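Local coordinates for protein ribonucleoside-diphosphate reductase, alpha chain (Actinobacillus ureae ATCC 25976, PDB 6DQX) that is the catalytic subunit of a class Id ribonucleotide reductase and probably reduces ribonucleoside diphosphates to the deoxynucleotides needed for DNA synthesis, at residues E31-D36 with E54-I59; V119-V124 with D165-V170; S321-K326 with R338-H343; N360-A363 with F367-M370. All coordinates share one frame; numbering follows the deposited sequence.

Followed from the N terminus, the four contacts come strictly in series: each closes before the next opens, and none nests or crosses. Contact 1 joins the turn before helix 35-44 to helix 52-67, bridging 17 intervening residues. Contact 2 pairs helix 114-130 with helix 156-170 across the longest gap, 40 residues that include strand 134-137. Contact 3 folds helix 334-343 back on helix 308-327, with 11 residues between its segments, and contact 4 closes the short loop between helices 353-359 and 367-395, with three. Contacts 2 and 4 lie farthest apart, about 45 Å between centres, whereas contacts 1 and 3 approach to about 7 Å between nearest atoms without touching.

Contact 1 (E31-D36 with E54-I59); sequences EWLNED and ERIRFI
Apolar packing carries the whole contact, and one methyl group does the touching: CD1 of Ile56 reaches from helix 52-67 to the six-membered part of the Trp32 indole, 3.9 Å from CH2. The two side chains come from opposite directions, and the methyl meets the ring obliquely. Ile56 directs CG1 anti to its carbonyl carbon (chi1 -65°) and continues extended, which carries CD1 out across the gap. The same CD1 lies 4.3 Å from Leu33 CD2, a looser touch. Leu33 also sets its own CB 3.9 Å above one face of the Trp32 ring, toward the rim, so the leucine borders both partners.

The polar bonds lie within the turn or lead to residues outside the contact. Leu33 is the centre of an inverse gamma turn, with a weak backbone bond from Asn34 N to Trp32 O at 2.9 Å, and Asn34 N-caps helix 35-44 through a bond from Ser37 N to its OD1. The indole NE1 donates to the carbonyl of Met80, at helix 72-82, while Trp92 packs against both Trp32 and Ile56.

Carbon meets carbon in both touches, so the contact is small and purely van der Waals, while the bond to Met80 satisfies the buried indole N-H and helps fix how the ring lies.

Contact 2 (V119-V124 with D165-V170); sequences VTTAEV and DTVIDV
Val167 sets its two methyls against two different residues of helix 114-130: CG1 lies 4.0 Å from Val124 CG1, and CG2 lies 3.9 Å from Thr121 CG2. The fork follows from its first torsion, chi1 167°, which puts CG1 anti to the backbone N and CG2 anti to the carbonyl carbon. Val124 has nearly the same torsion, and its CG1 serves two neighbours, with Ile168 CG2 as a second, looser partner at 4.3 Å. Both valines point toward the opposing helix, although their side chains cross obliquely.

Segments 119-124 and 165-170 run nearly parallel, at an angle of 23° with axes 10.1 Å apart. Helix 114-130 links strand 105-109 to its parallel neighbour, strand 134-137, and helix 156-170 links that strand to the parallel strand 181-186, so both helices are beta-alpha-beta crossovers of the ribonucleotide reductase barrel. Phe181 of strand 181-186 packs on Val124 and Ile168.

Thr121 contributes its methyl to the interface, while its OG1 bonds back to the carbonyl of Ile117, one turn earlier in the same helix. The second subunit also reaches this contact: Leu163 of that chain packs on Val167, and the Thr166 hydroxyls of the two chains are hydrogen-bonded to each other.

Contact 3 (S321-K326 with R338-H343); sequences SEFIEK and RFATRH. With EDO (1,2-ethanediol), chain F.
Ala340 fills the narrow part of this contact, its CB meeting two adjacent side chains of helix 308-327. One is Phe323, whose ring turns its edge to the methyl, near the ring plane, with CD2 3.5 Å from CB. The other is Ile324, whose CG1 is also 3.5 Å from Ala340 CB. With CG1 anti to its carbonyl carbon (chi1 -70°), Ile324 lies along the facing backbone and brings CD1 to 3.7 Å from Ala340 O. The small alanine lets the backbones come close, its CA and that of Ile324 being 6.3 Å apart. Val289 of strand 288-296 packs on both Phe323 and Ala340, closing the inner side. Also in the buried part, within segment 338-343, His343 ND1 donates to Phe339 O at 3.1 Å, adding a side-chain bond to the helical one from His343 N.

Toward solvent the fit slackens. Thr341, an exposed residue, touches Ile324 at about a right angle, with OG1 3.7 Å from CG2; the hydroxyl has its hydrogen-bond partner in the carbonyl of His337. At the start of segment 321-326, Ser321 turns away from the partner helix. Its OG is 2.9 Å from O1 of an ethanediol, a hydrogen bond in which either group could donate, and also bonds Arg344. The diol, probably from the crystallisation liquor, is further held by Asp317 and Arg407.

The axes of the two segments pass at 9.3 Å with a crossing angle of -139°. These are two consecutive helices, roughly antiparallel and steeply crossed, packed against strand 288-296 of the reductase sheet.

Contact 4 (N360-A363 with F367-M370); sequences NNIA and FQAM
Ile362 points toward the first turn of helix 367-395 and splits its branches between two residues there. Its CG2, placed anti to the backbone N (chi1 of -62° to CG1), settles 3.7 Å from Ala369 N and 4.0 Å from the Ala369 methyl. The other branch heads for Gln368: CG1 lies 4.0 Å from OE1. The two side chains pass each other at a slant. Gln368 points toward the loop, which brings its CB to 4.1 Å from Ile362 CG2, and the chain, extended beyond CG, places OE1 near CG1.

Ala369 is turned across rather than at the loop. Its CB nonetheless comes 3.6 Å from Ala363 O, so this methyl packs on the backbone as well as on Ile362. That carbonyl accepts a hydrogen bond from Ser366 OG, and the same serine oxygen receives the Ala369 N-H, which ties the loop to the beginning of the helix.

At the start of the loop, Asn361 has positive phi (54°) and is the C-prime residue of a Schellman motif ending helix 353-359. Leu357 of that helix packs on both Ile362 and Ala369, and helix 488-493 borders the loop through Val493 and Glu492. The contact thus fills the corner where helix 353-359 gives way to helix 367-395.

Contact 1 (E31-D36 with E54-I59)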
loop_
_atom_site.group_PDB
_atom_site.type_symbol
_atom_site.label_atom_id
_atom_site.label_comp_id
_atom_site.label_asym_id
_atom_site.label_seq_id
_atom_site.Cartn_x
_atom_site.Cartn_y
_atom_site.Cartn_z
ATOM N N GLU A 31 33.307 -12.220 -29.338
ATOM C CA GLU A 31 34.330 -11.248 -28.944
ATOM C C GLU A 31 33.823 -10.320 -27.855
ATOM O O GLU A 31 34.570 -9.956 -26.941
ATOM C CB GLU A 31 34.824 -10.442 -30.139
ATOM C CG GLU A 31 35.964 -9.487 -29.787
ATOM C CD GLU A 31 36.400 -8.654 -30.958
ATOM O OE1 GLU A 31 37.402 -9.018 -31.595
ATOM O OE2 GLU A 31 35.740 -7.634 -31.237
ATOM N N TRP A 32 32.550 -9.931 -27.968
ATOM C CA TRP A 32 31.862 -9.102 -26.978
ATOM C C TRP A 32 31.837 -9.655 -25.564
ATOM O O TRP A 32 31.828 -8.893 -24.604
ATOM C CB TRP A 32 30.415 -8.818 -27.428
ATOM C CG TRP A 32 29.485 -10.006 -27.512
ATOM C CD1 TRP A 32 29.227 -10.760 -28.610
ATOM C CD2 TRP A 32 28.641 -10.518 -26.478
ATOM N NE1 TRP A 32 28.305 -11.703 -28.335
ATOM C CE2 TRP A 32 27.914 -11.583 -27.030
ATOM C CE3 TRP A 32 28.408 -10.162 -25.147
ATOM C CZ2 TRP A 32 26.988 -12.322 -26.298
ATOM C CZ3 TRP A 32 27.507 -10.899 -24.405
ATOM C CH2 TRP A 32 26.792 -11.976 -24.990
ATOM N N LEU A 33 31.799 -10.971 -25.454
ATOM C CA LEU A 33 31.750 -11.678 -24.185
ATOM C C LEU A 33 33.170 -11.819 -23.640
ATOM O O LEU A 33 33.747 -12.903 -23.623
ATOM C CB LEU A 33 31.077 -13.033 -24.394
ATOM C CG LEU A 33 30.713 -13.882 -23.180
ATOM C CD1 LEU A 33 29.889 -13.085 -22.191
ATOM C CD2 LEU A 33 29.923 -15.097 -23.662
ATOM N N ASN A 34 33.732 -10.683 -23.242
ATOM C CA ASN A 34 35.079 -10.637 -22.685
ATOM C C ASN A 34 34.978 -10.813 -21.168
ATOM O O ASN A 34 33.882 -11.054 -20.634
ATOM C CB ASN A 34 35.789 -9.344 -23.087
ATOM C CG ASN A 34 35.183 -8.101 -22.483
ATOM O OD1 ASN A 34 34.226 -8.142 -21.713
ATOM N ND2 ASN A 34 35.758 -6.963 -22.835
ATOM N N GLU A 35 36.099 -10.673 -20.467
ATOM C CA GLU A 35 36.116 -10.965 -19.038
ATOM C C GLU A 35 35.224 -9.976 -18.260
ATOM O O GLU A 35 34.512 -10.385 -17.348
ATOM C CB GLU A 35 37.571 -11.013 -18.522
ATOM C CG GLU A 35 37.760 -11.620 -17.133
ATOM C CD GLU A 35 37.255 -13.049 -17.011
ATOM O OE1 GLU A 35 36.620 -13.368 -15.981
ATOM O OE2 GLU A 35 37.480 -13.859 -17.934
ATOM N N ASP A 36 35.212 -8.704 -18.669
ATOM C CA ASP A 36 34.323 -7.696 -18.061
ATOM C C ASP A 36 32.853 -8.114 -18.153
ATOM O O ASP A 36 32.104 -8.080 -17.163
ATOM C CB ASP A 36 34.486 -6.334 -18.749
ATOM C CG ASP A 36 35.847 -5.668 -18.480
ATOM O OD1 ASP A 36 36.613 -6.131 -17.608
ATOM O OD2 ASP A 36 36.144 -4.669 -19.164
ATOM N N GLU A 54 26.656 -20.984 -21.599
ATOM C CA GLU A 54 25.643 -21.991 -21.318
ATOM C C GLU A 54 24.235 -21.384 -21.319
ATOM O O GLU A 54 23.279 -21.951 -21.849
ATOM C CB GLU A 54 25.975 -22.589 -19.952
ATOM C CG GLU A 54 25.140 -23.727 -19.490
ATOM C CD GLU A 54 25.775 -24.389 -18.280
ATOM O OE1 GLU A 54 26.454 -23.697 -17.467
ATOM O OE2 GLU A 54 25.599 -25.606 -18.156
ATOM N N ARG A 55 24.126 -20.232 -20.693
ATOM C CA ARG A 55 22.861 -19.505 -20.647
ATOM C C ARG A 55 22.377 -19.127 -22.067
ATOM O O ARG A 55 21.194 -19.300 -22.384
ATOM C CB ARG A 55 23.034 -18.273 -19.754
ATOM C CG ARG A 55 21.781 -17.461 -19.492
ATOM C CD ARG A 55 20.762 -18.174 -18.643
ATOM N NE ARG A 55 19.523 -17.397 -18.618
ATOM C CZ ARG A 55 18.290 -17.851 -18.804
ATOM N NH1 ARG A 55 18.037 -19.132 -18.997
ATOM N NH2 ARG A 55 17.275 -16.979 -18.783
ATOM N N ILE A 56 23.287 -18.675 -22.922
ATOM C CA ILE A 56 22.907 -18.263 -24.286
ATOM C C ILE A 56 22.386 -19.455 -25.078
ATOM O O ILE A 56 21.369 -19.374 -25.758
ATOM C CB ILE A 56 24.064 -17.565 -25.021
ATOM C CG1 ILE A 56 24.415 -16.236 -24.334
ATOM C CG2 ILE A 56 23.742 -17.362 -26.492
ATOM C CD1 ILE A 56 25.819 -15.763 -24.655
ATOM N N ARG A 57 23.104 -20.571 -25.003
ATOM C CA ARG A 57 22.639 -21.790 -25.628
ATOM C C ARG A 57 21.264 -22.222 -25.127
ATOM O O ARG A 57 20.424 -22.633 -25.927
ATOM C CB ARG A 57 23.669 -22.929 -25.412
ATOM C CG ARG A 57 23.238 -24.280 -25.993
ATOM C CD ARG A 57 23.478 -24.310 -27.501
ATOM N NE ARG A 57 24.901 -24.549 -27.829
ATOM C CZ ARG A 57 25.486 -24.285 -29.011
ATOM N NH1 ARG A 57 24.806 -23.749 -30.038
ATOM N NH2 ARG A 57 26.781 -24.542 -29.171
ATOM N N PHE A 58 21.049 -22.203 -23.805
ATOM C CA PHE A 58 19.764 -22.579 -23.234
ATOM C C PHE A 58 18.643 -21.672 -23.761
ATOM O O PHE A 58 17.577 -22.146 -24.116
ATOM C CB PHE A 58 19.787 -22.512 -21.704
ATOM C CG PHE A 58 18.461 -22.804 -21.071
ATOM C CD1 PHE A 58 18.068 -24.113 -20.829
ATOM C CD2 PHE A 58 17.592 -21.771 -20.732
ATOM C CE1 PHE A 58 16.842 -24.384 -20.239
ATOM C CE2 PHE A 58 16.367 -22.032 -20.156
ATOM C CZ PHE A 58 15.982 -23.338 -19.918
ATOM N N ILE A 59 18.909 -20.372 -23.799
ATOM C CA ILE A 59 17.901 -19.395 -24.289
ATOM C C ILE A 59 17.529 -19.691 -25.748
ATOM O O ILE A 59 16.336 -19.743 -26.091
ATOM C CB ILE A 59 18.422 -17.954 -24.119
ATOM C CG1 ILE A 59 18.409 -17.584 -22.648
ATOM C CG2 ILE A 59 17.602 -16.957 -24.955
ATOM C CD1 ILE A 59 19.147 -16.305 -22.306
#

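Contact 2 (V119-V124 with D165-V170)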
loop_
_atom_site.group_PDB
_atom_site.type_symbol
_atom_site.label_atom_id
_atom_site.label_comp_id
_atom_site.label_asym_id
_atom_site.label_seq_id
_atom_site.Cartn_x
_atom_site.Cartn_y
_atom_site.Cartn_z
ATOM N N VAL A 119 -6.226 -2.128 -6.357
ATOM C CA VAL A 119 -5.833 -3.040 -7.443
ATOM C C VAL A 119 -4.431 -2.667 -7.964
ATOM O O VAL A 119 -3.545 -3.515 -8.046
ATOM C CB VAL A 119 -6.843 -3.038 -8.606
ATOM C CG1 VAL A 119 -6.266 -3.717 -9.844
ATOM C CG2 VAL A 119 -8.159 -3.712 -8.195
ATOM N N THR A 120 -4.242 -1.384 -8.229
ATOM C CA THR A 120 -2.957 -0.872 -8.714
ATOM C C THR A 120 -1.853 -1.003 -7.662
ATOM O O THR A 120 -0.743 -1.388 -7.985
ATOM C CB THR A 120 -3.080 0.581 -9.207
ATOM O OG1 THR A 120 -4.192 0.677 -10.087
ATOM C CG2 THR A 120 -1.784 1.035 -9.929
ATOM N N THR A 121 -2.184 -0.752 -6.388
ATOM C CA THR A 121 -1.236 -0.921 -5.299
ATOM C C THR A 121 -0.678 -2.350 -5.235
ATOM O O THR A 121 0.537 -2.552 -5.120
ATOM C CB THR A 121 -1.885 -0.504 -3.932
ATOM O OG1 THR A 121 -2.291 0.862 -4.015
ATOM C CG2 THR A 121 -0.933 -0.614 -2.802
ATOM N N ALA A 122 -1.568 -3.337 -5.330
ATOM C CA ALA A 122 -1.160 -4.723 -5.281
ATOM C C ALA A 122 -0.344 -5.099 -6.538
ATOM O O ALA A 122 0.606 -5.854 -6.420
ATOM C CB ALA A 122 -2.376 -5.633 -5.115
ATOM N N GLU A 123 -0.691 -4.565 -7.707
ATOM C CA GLU A 123 0.121 -4.798 -8.946
ATOM C C GLU A 123 1.532 -4.332 -8.748
ATOM O O GLU A 123 2.481 -5.111 -8.941
ATOM C CB GLU A 123 -0.460 -4.073 -10.153
ATOM C CG GLU A 123 -1.723 -4.651 -10.759
ATOM C CD GLU A 123 -2.275 -3.750 -11.857
ATOM O OE1 GLU A 123 -2.167 -2.514 -11.744
ATOM O OE2 GLU A 123 -2.838 -4.260 -12.843
ATOM N N VAL A 124 1.666 -3.073 -8.318
ATOM C CA VAL A 124 2.966 -2.472 -8.068
ATOM C C VAL A 124 3.776 -3.228 -7.003
ATOM O O VAL A 124 4.990 -3.449 -7.151
ATOM C CB VAL A 124 2.841 -0.966 -7.743
ATOM C CG1 VAL A 124 4.196 -0.370 -7.367
ATOM C CG2 VAL A 124 2.247 -0.200 -8.917
ATOM N N ASP A 165 4.925 5.433 -3.496
ATOM C CA ASP A 165 6.254 5.755 -2.992
ATOM C C ASP A 165 6.641 4.841 -1.817
ATOM O O ASP A 165 7.758 4.334 -1.751
ATOM C CB ASP A 165 6.293 7.232 -2.603
ATOM C CG ASP A 165 7.690 7.714 -2.267
ATOM O OD1 ASP A 165 8.475 8.092 -3.177
ATOM O OD2 ASP A 165 7.993 7.727 -1.074
ATOM N N THR A 166 5.696 4.584 -0.906
ATOM C CA THR A 166 5.952 3.634 0.182
ATOM C C THR A 166 6.086 2.202 -0.285
ATOM O O THR A 166 6.964 1.481 0.199
ATOM C CB THR A 166 4.850 3.723 1.274
ATOM O OG1 THR A 166 4.874 5.034 1.830
ATOM C CG2 THR A 166 5.101 2.749 2.377
ATOM N N VAL A 167 5.245 1.778 -1.223
ATOM C CA VAL A 167 5.331 0.406 -1.717
ATOM C C VAL A 167 6.753 0.114 -2.210
ATOM O O VAL A 167 7.333 -0.915 -1.849
ATOM C CB VAL A 167 4.312 0.100 -2.831
ATOM C CG1 VAL A 167 4.653 -1.214 -3.526
ATOM C CG2 VAL A 167 2.903 0.037 -2.292
ATOM N N ILE A 168 7.312 1.019 -3.018
ATOM C CA ILE A 168 8.670 0.791 -3.559
ATOM C C ILE A 168 9.778 0.984 -2.508
ATOM O O ILE A 168 10.829 0.354 -2.605
ATOM C CB ILE A 168 8.961 1.592 -4.851
ATOM C CG1 ILE A 168 9.160 3.084 -4.563
ATOM C CG2 ILE A 168 7.862 1.351 -5.869
ATOM C CD1 ILE A 168 9.462 3.912 -5.789
ATOM N N ASP A 169 9.542 1.817 -1.500
ATOM C CA ASP A 169 10.452 1.906 -0.347
ATOM C C ASP A 169 10.536 0.588 0.415
ATOM O O ASP A 169 11.614 0.201 0.881
ATOM C CB ASP A 169 9.978 3.012 0.606
ATOM C CG ASP A 169 10.961 3.288 1.751
ATOM O OD1 ASP A 169 12.154 2.943 1.666
ATOM O OD2 ASP A 169 10.508 3.848 2.761
ATOM N N VAL A 170 9.397 -0.103 0.515
ATOM C CA VAL A 170 9.239 -1.302 1.331
ATOM C C VAL A 170 9.559 -2.605 0.586
ATOM O O VAL A 170 10.126 -3.518 1.183
ATOM C CB VAL A 170 7.797 -1.302 1.933
ATOM C CG1 VAL A 170 7.378 -2.660 2.429
ATOM C CG2 VAL A 170 7.722 -0.238 3.017
#

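Contact 3 (S321-K326 with R338-H343)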
loop_
_atom_site.group_PDB
_atom_site.type_symbol
_atom_site.label_atom_id
_atom_site.label_comp_id
_atom_site.label_asym_id
_atom_site.label_seq_id
_atom_site.Cartn_x
_atom_site.Cartn_y
_atom_site.Cartn_z
ATOM N N SER A 321 4.877 -14.965 -25.088
ATOM C CA SER A 321 4.179 -16.227 -24.785
ATOM C C SER A 321 4.549 -16.758 -23.385
ATOM O O SER A 321 3.664 -17.191 -22.637
ATOM C CB SER A 321 4.433 -17.275 -25.868
ATOM O OG SER A 321 3.901 -16.839 -27.098
ATOM N N GLU A 322 5.824 -16.646 -23.001
ATOM C CA GLU A 322 6.233 -17.002 -21.636
ATOM C C GLU A 322 5.576 -16.135 -20.567
ATOM O O GLU A 322 5.085 -16.664 -19.542
ATOM C CB GLU A 322 7.754 -16.960 -21.447
ATOM C CG GLU A 322 8.153 -17.308 -20.021
ATOM C CD GLU A 322 9.627 -17.428 -19.821
ATOM O OE1 GLU A 322 10.162 -18.489 -20.168
ATOM O OE2 GLU A 322 10.236 -16.465 -19.304
ATOM N N PHE A 323 5.593 -14.810 -20.761
ATOM C CA PHE A 323 4.917 -13.945 -19.818
ATOM C C PHE A 323 3.452 -14.367 -19.678
ATOM O O PHE A 323 2.938 -14.452 -18.552
ATOM C CB PHE A 323 5.016 -12.451 -20.158
ATOM C CG PHE A 323 4.088 -11.613 -19.346
ATOM C CD1 PHE A 323 4.434 -11.235 -18.043
ATOM C CD2 PHE A 323 2.830 -11.281 -19.823
ATOM C CE1 PHE A 323 3.544 -10.518 -17.263
ATOM C CE2 PHE A 323 1.934 -10.559 -19.040
ATOM C CZ PHE A 323 2.294 -10.173 -17.764
ATOM N N ILE A 324 2.780 -14.599 -20.799
ATOM C CA ILE A 324 1.364 -14.986 -20.765
ATOM C C ILE A 324 1.215 -16.266 -19.935
ATOM O O ILE A 324 0.360 -16.302 -19.045
ATOM C CB ILE A 324 0.771 -15.098 -22.190
ATOM C CG1 ILE A 324 0.645 -13.696 -22.815
ATOM C CG2 ILE A 324 -0.600 -15.804 -22.216
ATOM C CD1 ILE A 324 0.643 -13.702 -24.327
ATOM N N GLU A 325 2.034 -17.282 -20.209
ATOM C CA GLU A 325 1.917 -18.588 -19.509
ATOM C C GLU A 325 2.175 -18.446 -18.001
ATOM O O GLU A 325 1.449 -19.027 -17.176
ATOM C CB GLU A 325 2.870 -19.619 -20.128
ATOM C CG GLU A 325 2.879 -21.024 -19.523
ATOM C CD GLU A 325 1.515 -21.708 -19.516
ATOM O OE1 GLU A 325 1.304 -22.567 -18.625
ATOM O OE2 GLU A 325 0.655 -21.398 -20.381
ATOM N N LYS A 326 3.203 -17.678 -17.651
ATOM C CA LYS A 326 3.581 -17.466 -16.254
ATOM C C LYS A 326 2.583 -16.637 -15.472
ATOM O O LYS A 326 2.329 -16.918 -14.281
ATOM C CB LYS A 326 4.961 -16.806 -16.156
ATOM C CG LYS A 326 6.113 -17.733 -16.464
ATOM C CD LYS A 326 7.425 -17.035 -16.147
ATOM C CE LYS A 326 8.600 -17.984 -16.160
ATOM N NZ LYS A 326 9.783 -17.265 -15.599
ATOM N N ARG A 338 -4.215 -10.132 -19.313
ATOM C CA ARG A 338 -5.213 -9.791 -20.310
ATOM C C ARG A 338 -4.576 -8.966 -21.444
ATOM O O ARG A 338 -4.728 -9.285 -22.633
ATOM C CB ARG A 338 -6.373 -9.016 -19.687
ATOM C CG ARG A 338 -7.431 -8.603 -20.690
ATOM C CD ARG A 338 -8.647 -8.035 -20.005
ATOM N NE ARG A 338 -9.546 -7.398 -20.954
ATOM C CZ ARG A 338 -10.405 -8.029 -21.763
ATOM N NH1 ARG A 338 -10.507 -9.345 -21.797
ATOM N NH2 ARG A 338 -11.167 -7.309 -22.564
ATOM N N PHE A 339 -3.849 -7.924 -21.072
ATOM C CA PHE A 339 -3.190 -7.098 -22.078
ATOM C C PHE A 339 -2.271 -7.879 -22.977
ATOM O O PHE A 339 -2.370 -7.772 -24.204
ATOM C CB PHE A 339 -2.386 -5.935 -21.445
ATOM C CG PHE A 339 -1.730 -5.055 -22.475
ATOM C CD1 PHE A 339 -0.498 -5.394 -22.999
ATOM C CD2 PHE A 339 -2.367 -3.911 -22.927
ATOM C CE1 PHE A 339 0.133 -4.588 -23.941
ATOM C CE2 PHE A 339 -1.770 -3.104 -23.890
ATOM C CZ PHE A 339 -0.527 -3.446 -24.397
ATOM N N ALA A 340 -1.359 -8.638 -22.387
ATOM C CA ALA A 340 -0.414 -9.428 -23.157
ATOM C C ALA A 340 -1.131 -10.401 -24.100
ATOM O O ALA A 340 -0.793 -10.463 -25.274
ATOM C CB ALA A 340 0.528 -10.200 -22.277
ATOM N N THR A 341 -2.121 -11.108 -23.579
ATOM C CA THR A 341 -2.933 -12.044 -24.392
ATOM C C THR A 341 -3.564 -11.365 -25.629
ATOM O O THR A 341 -3.539 -11.916 -26.736
ATOM C CB THR A 341 -4.034 -12.691 -23.547
ATOM O OG1 THR A 341 -3.396 -13.393 -22.475
ATOM C CG2 THR A 341 -4.882 -13.680 -24.415
ATOM N N ARG A 342 -4.142 -10.184 -25.441
ATOM C CA ARG A 342 -4.886 -9.548 -26.504
ATOM C C ARG A 342 -4.061 -8.708 -27.476
ATOM O O ARG A 342 -4.462 -8.550 -28.630
ATOM C CB ARG A 342 -6.010 -8.726 -25.913
ATOM C CG ARG A 342 -6.932 -9.572 -25.060
ATOM C CD ARG A 342 -7.919 -8.720 -24.315
ATOM N NE ARG A 342 -9.004 -8.219 -25.135
ATOM C CZ ARG A 342 -9.327 -6.939 -25.347
ATOM N NH1 ARG A 342 -8.656 -5.917 -24.836
ATOM N NH2 ARG A 342 -10.389 -6.685 -26.084
ATOM N N HIS A 343 -2.936 -8.152 -27.001
ATOM C CA HIS A 343 -2.115 -7.196 -27.759
ATOM C C HIS A 343 -0.818 -7.786 -28.295
ATOM O O HIS A 343 -0.406 -7.456 -29.403
ATOM C CB HIS A 343 -1.720 -6.000 -26.863
ATOM C CG HIS A 343 -2.860 -5.092 -26.526
ATOM N ND1 HIS A 343 -3.830 -5.388 -25.586
ATOM C CD2 HIS A 343 -3.156 -3.870 -26.996
ATOM C CE1 HIS A 343 -4.687 -4.376 -25.520
ATOM N NE2 HIS A 343 -4.299 -3.445 -26.372
HETATM C C1 EDO F . 4.990 -19.249 -29.888
HETATM O O1 EDO F . 5.218 -19.023 -28.489
HETATM C C2 EDO F . 5.069 -17.962 -30.691
HETATM O O2 EDO F . 4.328 -16.920 -30.065
#

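Contact 4 (N360-A363 with F367-M370)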
loop_
_atom_site.group_PDB
_atom_site.type_symbol
_atom_site.label_atom_id
_atom_site.label_comp_id
_atom_site.label_asym_id
_atom_site.label_seq_id
_atom_site.Cartn_x
_atom_site.Cartn_y
_atom_site.Cartn_z
ATOM N N ASN A 360 32.294 4.670 -39.087
ATOM C CA ASN A 360 32.249 5.217 -40.454
ATOM C C ASN A 360 32.776 6.630 -40.601
ATOM O O ASN A 360 32.616 7.241 -41.661
ATOM C CB ASN A 360 30.811 5.107 -40.975
ATOM C CG ASN A 360 30.445 3.683 -41.283
ATOM O OD1 ASN A 360 30.720 3.204 -42.386
ATOM N ND2 ASN A 360 29.862 2.971 -40.304
ATOM N N ASN A 361 33.446 7.128 -39.570
ATOM C CA ASN A 361 33.994 8.462 -39.539
ATOM C C ASN A 361 32.958 9.553 -39.841
ATOM O O ASN A 361 33.213 10.503 -40.572
ATOM C CB ASN A 361 35.189 8.550 -40.494
ATOM C CG ASN A 361 36.084 9.716 -40.169
ATOM O OD1 ASN A 361 36.359 9.979 -38.999
ATOM N ND2 ASN A 361 36.552 10.421 -41.194
ATOM N N ILE A 362 31.779 9.408 -39.248
ATOM C CA ILE A 362 30.672 10.350 -39.433
ATOM C C ILE A 362 30.450 11.046 -38.112
ATOM O O ILE A 362 30.340 10.380 -37.064
ATOM C CB ILE A 362 29.362 9.638 -39.848
ATOM C CG1 ILE A 362 29.529 8.929 -41.197
ATOM C CG2 ILE A 362 28.198 10.614 -39.872
ATOM C CD1 ILE A 362 28.452 7.922 -41.568
ATOM N N ALA A 363 30.349 12.374 -38.165
ATOM C CA ALA A 363 30.032 13.168 -36.988
ATOM C C ALA A 363 28.560 12.999 -36.605
ATOM O O ALA A 363 27.668 12.927 -37.469
ATOM C CB ALA A 363 30.345 14.624 -37.235
ATOM N N PHE A 367 24.610 15.906 -41.821
ATOM C CA PHE A 367 23.710 15.438 -42.856
ATOM C C PHE A 367 23.886 13.949 -43.126
ATOM O O PHE A 367 22.898 13.233 -43.283
ATOM C CB PHE A 367 23.977 16.262 -44.122
ATOM C CG PHE A 367 23.097 15.913 -45.278
ATOM C CD1 PHE A 367 21.830 16.450 -45.368
ATOM C CD2 PHE A 367 23.526 15.043 -46.253
ATOM C CE1 PHE A 367 21.003 16.124 -46.434
ATOM C CE2 PHE A 367 22.723 14.732 -47.333
ATOM C CZ PHE A 367 21.463 15.285 -47.426
ATOM N N GLN A 368 25.126 13.463 -43.179
ATOM C CA GLN A 368 25.373 12.041 -43.420
ATOM C C GLN A 368 24.794 11.157 -42.298
ATOM O O GLN A 368 24.239 10.083 -42.579
ATOM C CB GLN A 368 26.850 11.729 -43.619
ATOM C CG GLN A 368 27.384 12.183 -44.973
ATOM C CD GLN A 368 28.899 12.044 -45.098
ATOM O OE1 GLN A 368 29.600 11.687 -44.133
ATOM N NE2 GLN A 368 29.413 12.288 -46.308
ATOM N N ALA A 369 24.897 11.622 -41.063
ATOM C CA ALA A 369 24.220 10.921 -39.921
ATOM C C ALA A 369 22.715 10.818 -40.142
ATOM O O ALA A 369 22.124 9.751 -39.965
ATOM C CB ALA A 369 24.494 11.640 -38.622
ATOM N N MET A 370 22.099 11.919 -40.580
ATOM C CA MET A 370 20.674 11.911 -40.869
ATOM C C MET A 370 20.323 10.922 -41.971
ATOM O O MET A 370 19.314 10.234 -41.879
ATOM C CB MET A 370 20.167 13.299 -41.215
ATOM C CG MET A 370 20.292 14.279 -40.074
ATOM S SD MET A 370 19.332 15.755 -40.353
ATOM C CE MET A 370 17.685 15.182 -39.964
#